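Local coordinates for anthrone oxidase-like protein (Streptomyces ambofaciens, PDB 5F9P), which probably acts as a monooxygenase, cleaving a C-C bond to open ring B oxidatively in atypical angucycline biosynthesis, at residues M96-A101 / V159-L164; T123-F128 / F173-S178. One frame throughout, in Å; residues are numbered along the deposited sequence.

Interaction 1: residues M96-A101 / V159-L164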
loop_
_atom_site.group_PDB
_atom_site.type_symbol
_atom_site.label_atom_id
_atom_site.label_comp_id
_atom_site.label_asym_id
_atom_site.label_seq_id
_atom_site.Cartn_x
_atom_site.Cartn_y
_atom_site.Cartn_z
HETATM N N MSE A 96 3.405 -8.149 -2.727
HETATM C CA MSE A 96 3.286 -8.517 -1.324
HETATM C C MSE A 96 1.871 -8.919 -0.930
HETATM O O MSE A 96 0.924 -8.176 -1.157
HETATM C CB MSE A 96 3.761 -7.353 -0.457
HETATM C CG MSE A 96 5.263 -7.077 -0.551
HETATM SE SE MSE A 96 5.721 -5.366 0.266
HETATM C CE MSE A 96 4.823 -4.198 -1.042
ATOM N N GLN A 97 1.733 -10.094 -0.322
ATOM C CA GLN A 97 0.425 -10.573 0.104
ATOM C C GLN A 97 0.261 -10.345 1.598
ATOM O O GLN A 97 1.138 -10.706 2.385
ATOM C CB GLN A 97 0.258 -12.059 -0.243
ATOM C CG GLN A 97 0.563 -12.373 -1.707
ATOM C CD GLN A 97 0.523 -13.866 -2.014
ATOM O OE1 GLN A 97 -0.273 -14.601 -1.444
ATOM N NE2 GLN A 97 1.388 -14.313 -2.915
ATOM N N ASN A 98 -0.865 -9.755 1.988
ATOM C CA ASN A 98 -1.069 -9.303 3.355
ATOM C C ASN A 98 -2.457 -9.591 3.870
ATOM O O ASN A 98 -3.387 -9.839 3.101
ATOM C CB ASN A 98 -0.893 -7.781 3.436
ATOM C CG ASN A 98 0.280 -7.293 2.636
ATOM O OD1 ASN A 98 1.401 -7.219 3.140
ATOM N ND2 ASN A 98 0.037 -6.975 1.369
ATOM N N GLU A 99 -2.598 -9.514 5.185
ATOM C CA GLU A 99 -3.910 -9.419 5.795
ATOM C C GLU A 99 -3.959 -8.105 6.557
ATOM O O GLU A 99 -2.924 -7.571 6.964
ATOM C CB GLU A 99 -4.187 -10.608 6.713
ATOM C CG GLU A 99 -3.338 -10.661 7.950
ATOM C CD GLU A 99 -3.546 -11.960 8.734
ATOM O OE1 GLU A 99 -2.994 -12.082 9.847
ATOM O OE2 GLU A 99 -4.261 -12.860 8.231
ATOM N N VAL A 100 -5.157 -7.561 6.712
ATOM C CA VAL A 100 -5.317 -6.294 7.398
ATOM C C VAL A 100 -5.263 -6.564 8.892
ATOM O O VAL A 100 -6.012 -7.394 9.393
ATOM C CB VAL A 100 -6.655 -5.624 7.023
ATOM C CG1 VAL A 100 -6.871 -4.357 7.866
ATOM C CG2 VAL A 100 -6.676 -5.300 5.532
ATOM N N ALA A 101 -4.359 -5.896 9.604
ATOM C CA ALA A 101 -4.218 -6.163 11.030
ATOM C C ALA A 101 -4.985 -5.137 11.866
ATOM O O ALA A 101 -5.488 -5.442 12.947
ATOM C CB ALA A 101 -2.734 -6.202 11.438
ATOM N N VAL A 159 -3.988 2.273 8.019
ATOM C CA VAL A 159 -4.133 0.833 7.848
ATOM C C VAL A 159 -2.810 0.148 8.175
ATOM O O VAL A 159 -1.750 0.568 7.686
ATOM C CB VAL A 159 -4.511 0.481 6.385
ATOM C CG1 VAL A 159 -4.675 -1.024 6.233
ATOM C CG2 VAL A 159 -5.792 1.226 5.956
ATOM N N VAL A 160 -2.859 -0.898 8.995
ATOM C CA VAL A 160 -1.653 -1.676 9.286
ATOM C C VAL A 160 -1.844 -3.059 8.716
ATOM O O VAL A 160 -2.822 -3.729 9.032
ATOM C CB VAL A 160 -1.376 -1.783 10.812
ATOM C CG1 VAL A 160 -0.129 -2.630 11.090
ATOM C CG2 VAL A 160 -1.234 -0.389 11.431
ATOM N N LEU A 161 -0.920 -3.490 7.870
ATOM C CA LEU A 161 -1.009 -4.813 7.272
ATOM C C LEU A 161 0.090 -5.734 7.779
ATOM O O LEU A 161 1.244 -5.315 7.965
ATOM C CB LEU A 161 -0.915 -4.721 5.749
ATOM C CG LEU A 161 -1.809 -3.693 5.053
ATOM C CD1 LEU A 161 -1.500 -3.649 3.555
ATOM C CD2 LEU A 161 -3.239 -4.074 5.269
ATOM N N LYS A 162 -0.277 -6.995 7.986
ATOM C CA LYS A 162 0.675 -8.048 8.323
ATOM C C LYS A 162 1.076 -8.782 7.059
ATOM O O LYS A 162 0.221 -9.317 6.352
ATOM C CB LYS A 162 0.038 -9.047 9.288
ATOM C CG LYS A 162 0.945 -10.229 9.630
ATOM C CD LYS A 162 0.212 -11.288 10.465
ATOM C CE LYS A 162 1.154 -12.434 10.837
ATOM N NZ LYS A 162 0.480 -13.493 11.653
ATOM N N GLY A 163 2.370 -8.817 6.778
ATOM C CA GLY A 163 2.864 -9.497 5.605
ATOM C C GLY A 163 2.718 -11.000 5.761
ATOM O O GLY A 163 3.147 -11.561 6.774
ATOM N N LEU A 164 2.108 -11.640 4.760
ATOM C CA LEU A 164 1.927 -13.101 4.731
ATOM C C LEU A 164 3.037 -13.816 3.958
ATOM O O LEU A 164 3.587 -14.819 4.415
ATOM C CB LEU A 164 0.569 -13.454 4.114
ATOM C CG LEU A 164 -0.621 -12.996 4.950
ATOM C CD1 LEU A 164 -1.922 -13.585 4.419
ATOM C CD2 LEU A 164 -0.394 -13.378 6.413
#

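Interaction 2: residues T123-F128 / F173-S178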
loop_
_atom_site.group_PDB
_atom_site.type_symbol
_atom_site.label_atom_id
_atom_site.label_comp_id
_atom_site.label_asym_id
_atom_site.label_seq_id
_atom_site.Cartn_x
_atom_site.Cartn_y
_atom_site.Cartn_z
ATOM N N THR A 123 -1.054 10.105 0.440
ATOM C CA THR A 123 -0.923 8.740 0.935
ATOM C C THR A 123 0.513 8.427 1.289
ATOM O O THR A 123 1.436 8.666 0.499
ATOM C CB THR A 123 -1.489 7.718 -0.084
ATOM O OG1 THR A 123 -2.901 7.946 -0.241
ATOM C CG2 THR A 123 -1.265 6.262 0.390
ATOM N N VAL A 124 0.694 7.888 2.486
ATOM C CA VAL A 124 2.026 7.653 3.038
ATOM C C VAL A 124 2.230 6.159 3.319
ATOM O O VAL A 124 1.418 5.527 3.990
ATOM C CB VAL A 124 2.226 8.495 4.324
ATOM C CG1 VAL A 124 3.616 8.269 4.934
ATOM C CG2 VAL A 124 2.010 9.963 4.009
ATOM N N PHE A 125 3.317 5.604 2.791
ATOM C CA PHE A 125 3.528 4.160 2.763
ATOM C C PHE A 125 4.920 3.775 3.274
ATOM O O PHE A 125 5.919 4.398 2.910
ATOM C CB PHE A 125 3.347 3.663 1.322
ATOM C CG PHE A 125 3.677 2.221 1.123
ATOM C CD1 PHE A 125 2.806 1.232 1.545
ATOM C CD2 PHE A 125 4.857 1.850 0.501
ATOM C CE1 PHE A 125 3.109 -0.099 1.352
ATOM C CE2 PHE A 125 5.159 0.529 0.306
ATOM C CZ PHE A 125 4.287 -0.455 0.738
ATOM N N THR A 126 4.972 2.751 4.124
ATOM C CA THR A 126 6.232 2.175 4.577
ATOM C C THR A 126 6.082 0.674 4.729
ATOM O O THR A 126 5.127 0.198 5.344
ATOM C CB THR A 126 6.691 2.743 5.948
ATOM O OG1 THR A 126 6.819 4.166 5.864
ATOM C CG2 THR A 126 8.044 2.148 6.341
ATOM N N VAL A 127 7.024 -0.070 4.170
ATOM C CA VAL A 127 7.106 -1.502 4.437
ATOM C C VAL A 127 8.327 -1.736 5.310
ATOM O O VAL A 127 9.448 -1.357 4.933
ATOM C CB VAL A 127 7.194 -2.339 3.143
ATOM C CG1 VAL A 127 8.228 -1.766 2.205
ATOM C CG2 VAL A 127 7.516 -3.798 3.470
ATOM N N PHE A 128 8.098 -2.319 6.489
ATOM C CA PHE A 128 9.175 -2.596 7.447
ATOM C C PHE A 128 9.522 -4.072 7.429
ATOM O O PHE A 128 8.674 -4.912 7.756
ATOM C CB PHE A 128 8.755 -2.290 8.888
ATOM C CG PHE A 128 8.203 -0.897 9.116
ATOM C CD1 PHE A 128 6.873 -0.618 8.881
ATOM C CD2 PHE A 128 9.004 0.101 9.641
ATOM C CE1 PHE A 128 6.353 0.650 9.121
ATOM C CE2 PHE A 128 8.498 1.363 9.883
ATOM C CZ PHE A 128 7.163 1.640 9.629
ATOM N N PHE A 173 7.523 -9.171 7.338
ATOM C CA PHE A 173 7.363 -7.747 7.085
ATOM C C PHE A 173 5.983 -7.246 7.506
ATOM O O PHE A 173 5.027 -8.017 7.597
ATOM C CB PHE A 173 7.641 -7.424 5.607
ATOM C CG PHE A 173 6.634 -7.998 4.665
ATOM C CD1 PHE A 173 6.732 -9.319 4.240
ATOM C CD2 PHE A 173 5.588 -7.223 4.201
ATOM C CE1 PHE A 173 5.795 -9.860 3.360
ATOM C CE2 PHE A 173 4.644 -7.749 3.323
ATOM C CZ PHE A 173 4.744 -9.069 2.905
ATOM N N VAL A 174 5.890 -5.952 7.795
ATOM C CA VAL A 174 4.602 -5.335 8.093
ATOM C C VAL A 174 4.555 -4.030 7.339
ATOM O O VAL A 174 5.583 -3.538 6.871
ATOM C CB VAL A 174 4.382 -5.064 9.582
ATOM C CG1 VAL A 174 4.486 -6.349 10.373
ATOM C CG2 VAL A 174 5.380 -4.035 10.088
ATOM N N ILE A 175 3.360 -3.471 7.210
ATOM C CA ILE A 175 3.193 -2.294 6.375
ATOM C C ILE A 175 2.336 -1.284 7.082
ATOM O O ILE A 175 1.350 -1.638 7.739
ATOM C CB ILE A 175 2.536 -2.654 5.016
ATOM C CG1 ILE A 175 3.557 -3.342 4.114
ATOM C CG2 ILE A 175 1.950 -1.400 4.339
ATOM C CD1 ILE A 175 2.954 -3.976 2.880
ATOM N N SER A 176 2.739 -0.025 6.955
ATOM C CA SER A 176 1.977 1.100 7.454
ATOM C C SER A 176 1.457 1.888 6.253
ATOM O O SER A 176 2.248 2.326 5.416
ATOM C CB SER A 176 2.898 2.007 8.280
ATOM O OG SER A 176 2.211 3.178 8.671
ATOM N N TYR A 177 0.147 2.079 6.169
ATOM C CA TYR A 177 -0.452 2.803 5.039
ATOM C C TYR A 177 -1.406 3.845 5.617
ATOM O O TYR A 177 -2.417 3.489 6.214
ATOM C CB TYR A 177 -1.197 1.809 4.134
ATOM C CG TYR A 177 -1.947 2.392 2.950
ATOM C CD1 TYR A 177 -3.204 2.958 3.106
ATOM C CD2 TYR A 177 -1.402 2.352 1.666
ATOM C CE1 TYR A 177 -3.900 3.481 2.014
ATOM C CE2 TYR A 177 -2.082 2.865 0.579
ATOM C CZ TYR A 177 -3.331 3.427 0.753
ATOM O OH TYR A 177 -4.006 3.936 -0.342
ATOM N N SER A 178 -1.062 5.125 5.482
ATOM C CA SER A 178 -1.854 6.198 6.071
ATOM C C SER A 178 -2.313 7.267 5.064
ATOM O O SER A 178 -1.690 7.468 4.018
ATOM C CB SER A 178 -1.123 6.846 7.262
ATOM O OG SER A 178 0.131 7.417 6.913
HETATM O O HOH W 1 -5.082 6.482 -0.057
HETATM O O HOH W 2 2.182 5.367 6.807
#

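Interaction 1: residues M96-A101 / V159-L164
Glu99 and Lys162 face each other as an antiparallel hydrogen-bonded pair, and their side chains run side by side in the same direction. The Lys162 chain is fully extended, with CG anti to the backbone N (chi1 177°), whereas Glu99 places CG between its N and carbonyl carbon (chi1 68°) before stretching out. The carboxylate therefore lies alongside the aliphatic part of the lysine, Glu99 OE1 being 3.4 Å from Lys162 CD. Glu99 OE1 and Lys162 NZ stay 4.2 Å apart, beyond a salt bridge, though their opposite charges probably still attract. Leu164 crosses Glu99 at about a right angle, its CD2 near the carboxylate carbon.

On the other face, Leu161 meets two residues: its CB touches Asn98 CB at 3.8 Å, and its CD2 touches Val100 CG2 at 3.7 Å. The Asn98 amide turns to Gly163, with Asn98 OD1 3.7 Å from Gly163 CA. This oxygen is buried without a polar partner, while ND2 hydrogen-bonds to Thr11 O of strand 10-17. Leu164 N to Gln97 O and Ala101 N to Val160 O, both 2.7 Å, flank the central pair. The ladder joins strands 92-105 and 155-167 in an eight-stranded antiparallel barrel closed within one chain, consistent with the dimeric alpha-beta barrel relationship.

Interaction 2: residues T123-F128 / F173-S178
With CG anti to the backbone N in both Phe125 (chi1 174°) and Tyr177 (chi1 177°), the two rings share one face of the ladder, and Phe125 CD1 lies at the edge of the tyrosine ring. Phe125 CE1 packs on Ile175 CG2 at 3.5 Å, and Thr123 CG2 approaches Tyr177 CE2 equally closely, at 3.5 Å. Farther along this face, Val127 CB meets Ile175 CG1, and Val127 CG2 leans on Phe173 CD2. A water joins Thr123 OG1 to Tyr177 OH, which also bonds to His49. Six backbone hydrogen bonds, including Phe128 N to Val174 O at 2.8 Å, join these adjacent antiparallel strands of the closed barrel, within the region assigned to the antibiotic biosynthesis monooxygenase family. The opposite face carries Val124, Thr126, Phe128, Val174, Ser176 and Ser178. There the Phe128 ring receives Thr126 CG2 over one face, 3.4 Å above its plane and offset toward the rim, and Ser176 CB at its edge, 3.8 Å from Phe128 CE1. A second water donates to Val124 O at 2.9 Å and bridges Ser176 OG and Ser178 OG. Ser176 OG also hydrogen-bonds to His158 and to a glycerol, probably from the crystallisation liquor, and Ser178 OG to Trp180.

From the N terminus, the chain first passes through 96-101 on strand 92-105, then 123-128 on strand 122-130. It reaches 159-164 next, where interaction 1 closes a loop over 57 intervening residues, and then 173-178, where interaction 2 closes one over 44. The segments alternate, so the two loops cross. Strands 155-167 and 172-180 follow each other in the chain and are neighbours in the barrel, with probable backbone hydrogen bonds from Val159 N to Tyr177 O and Gly163 N to Phe173 O. The order 92-105, 155-167, 172-180, 122-130 thus forms one continuous part of the barrel wall, and Asn98 OD1 packs against Phe173 CE2 between the two contacts.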